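Local coordinates for protein putative isochorismatase (Burkholderia xenovorans, PDB 3OQP) that probably acts as a hydrolase of the isochorismatase family, related to the nicotinamidases, although its substrate is not established, at residues A[35-40]-A[141-146]. Residues are numbered along the deposited sequence; the frame is centred on the assembly and turned at random.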
loop_
_atom_site.group_PDB
_atom_site.type_symbol
_atom_site.label_atom_id
_atom_site.label_comp_id
_atom_site.label_asym_id
_atom_site.label_seq_id
_atom_site.Cartn_x
_atom_site.Cartn_y
_atom_site.Cartn_z
ATOM N N ALA A 35 -14.112 0.892 -19.905
ATOM C CA ALA A 35 -15.197 0.025 -20.337
ATOM C C ALA A 35 -15.566 -1.003 -19.261
ATOM O O ALA A 35 -16.739 -1.305 -19.065
ATOM C CB ALA A 35 -14.849 -0.654 -21.658
ATOM N N ASN A 36 -14.563 -1.512 -18.553
ATOM C CA ASN A 36 -14.839 -2.500 -17.528
ATOM C C ASN A 36 -15.456 -1.930 -16.285
ATOM O O ASN A 36 -16.292 -2.530 -15.647
ATOM C CB ASN A 36 -13.559 -3.265 -17.199
ATOM C CG ASN A 36 -13.210 -4.272 -18.257
ATOM O OD1 ASN A 36 -14.112 -4.782 -18.959
ATOM N ND2 ASN A 36 -11.945 -4.497 -18.453
ATOM N N ILE A 37 -15.067 -0.702 -15.965
ATOM C CA ILE A 37 -15.699 0.099 -14.868
ATOM C C ILE A 37 -17.185 0.196 -15.190
ATOM O O ILE A 37 -18.043 -0.023 -14.312
ATOM C CB ILE A 37 -15.050 1.512 -14.667
ATOM C CG1 ILE A 37 -13.659 1.364 -14.016
ATOM C CG2 ILE A 37 -15.881 2.429 -13.773
ATOM C CD1 ILE A 37 -12.702 2.509 -14.233
ATOM N N ALA A 38 -17.508 0.592 -16.420
ATOM C CA ALA A 38 -18.913 0.772 -16.812
ATOM C C ALA A 38 -19.669 -0.563 -16.697
ATOM O O ALA A 38 -20.795 -0.599 -16.272
ATOM C CB ALA A 38 -19.010 1.320 -18.242
ATOM N N ARG A 39 -19.067 -1.661 -17.163
ATOM C CA ARG A 39 -19.714 -2.991 -17.059
ATOM C C ARG A 39 -19.937 -3.341 -15.605
ATOM O O ARG A 39 -21.004 -3.806 -15.253
ATOM C CB ARG A 39 -18.904 -4.087 -17.729
ATOM C CG ARG A 39 -18.840 -4.040 -19.228
ATOM C CD ARG A 39 -18.420 -5.384 -19.836
ATOM N NE ARG A 39 -17.153 -5.766 -19.401
ATOM C CZ ARG A 39 -16.823 -6.965 -18.909
ATOM N NH1 ARG A 39 -17.676 -7.943 -18.703
ATOM N NH2 ARG A 39 -15.580 -7.135 -18.618
ATOM N N ALA A 40 -18.936 -3.095 -14.768
ATOM C CA ALA A 40 -19.082 -3.412 -13.352
ATOM C C ALA A 40 -20.214 -2.600 -12.691
ATOM O O ALA A 40 -21.022 -3.169 -11.966
ATOM C CB ALA A 40 -17.764 -3.153 -12.595
ATOM N N HIS A 141 -8.661 -6.182 -11.522
ATOM C CA HIS A 141 -7.356 -5.806 -12.072
ATOM C C HIS A 141 -7.502 -5.142 -13.460
ATOM O O HIS A 141 -6.556 -4.534 -13.952
ATOM C CB HIS A 141 -6.394 -6.969 -12.108
ATOM C CG HIS A 141 -6.844 -8.067 -12.987
ATOM N ND1 HIS A 141 -6.867 -7.934 -14.347
ATOM C CD2 HIS A 141 -7.308 -9.289 -12.688
ATOM C CE1 HIS A 141 -7.239 -9.105 -14.854
ATOM N NE2 HIS A 141 -7.567 -9.917 -13.870
ATOM N N ASP A 142 -8.637 -5.319 -14.108
ATOM C CA ASP A 142 -8.872 -4.807 -15.461
ATOM C C ASP A 142 -9.802 -3.591 -15.463
ATOM O O ASP A 142 -10.173 -3.090 -16.534
ATOM C CB ASP A 142 -9.340 -5.951 -16.351
ATOM C CG ASP A 142 -10.665 -6.538 -15.915
ATOM O OD1 ASP A 142 -11.265 -6.061 -14.970
ATOM O OD2 ASP A 142 -11.037 -7.562 -16.550
ATOM N N ALA A 143 -10.164 -3.090 -14.256
ATOM C CA ALA A 143 -11.007 -1.924 -14.042
ATOM C C ALA A 143 -10.323 -0.911 -13.148
ATOM O O ALA A 143 -10.987 -0.070 -12.538
ATOM C CB ALA A 143 -12.344 -2.363 -13.497
ATOM N N THR A 144 -9.013 -0.946 -13.182
ATOM C CA THR A 144 -8.107 -0.143 -12.380
ATOM C C THR A 144 -6.900 0.257 -13.240
ATOM O O THR A 144 -6.864 -0.058 -14.420
ATOM C CB THR A 144 -7.700 -0.884 -11.123
ATOM O OG1 THR A 144 -7.161 -2.164 -11.472
ATOM C CG2 THR A 144 -8.911 -1.106 -10.196
ATOM N N GLY A 145 -5.876 0.887 -12.694
ATOM C CA GLY A 145 -4.671 1.155 -13.465
ATOM C C GLY A 145 -3.701 2.128 -12.832
ATOM O O GLY A 145 -4.041 2.801 -11.816
ATOM N N SER A 146 -2.529 2.205 -13.462
ATOM C CA SER A 146 -1.390 2.978 -12.986
ATOM C C SER A 146 -0.806 3.850 -14.077
ATOM O O SER A 146 -1.231 3.794 -15.244
ATOM C CB SER A 146 -0.280 2.058 -12.422
ATOM O OG SER A 146 -0.721 1.323 -11.286
#
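Asn36, on helix 30-47, reaches across to the corner at 141-143 and donates a hydrogen bond from its amide ND2 to the backbone O of Asp142, 3.0 Å away. The bond is nearly straight (170° at the hydrogen), and the acceptor lies in the amide plane, although ND2 itself stands well above the plane of the Asp142 carbonyl. An asparagine suits this place because its other end is an acceptor: Asn36 OD1 takes both NH2 (2.8 Å) and NE (3.2 Å) of Arg39, about one helical turn on, which grips it side-on with the guanidinium edge. The amide is thus held at both ends, which fixes its flip, and Arg39 is long enough to reach a salt bridge with Asp180 as well.

The Asp142 side chain crosses that of Asn36 at about a right angle, its CG 3.5 Å from Asn36 ND2. Its carboxylate offers Thr179, at the start of helix 179-188, an acceptor: Asp142 OD1 is hydrogen-bonded to Thr179 OG1.

Apolar packing fills the neighbouring ground. The small CB of Ala143 points at the helix and sits 4.0 Å from both Asn36 CB and Ile37 CG1, letting the backbones approach to 5.2 Å between the CA atoms of Ile37 and Ala143. Ile37 CG1 also lies 3.4 Å from Ala143 O, and the branched side chain is bulky enough to touch Val11 of the central sheet too.

The contact is structural: one hydrogen bond and a small apolar patch tie a helix flanking the parallel sheet to the turn after strand 136-140, in the three-layered alpha/beta fold of the isochorismatase family.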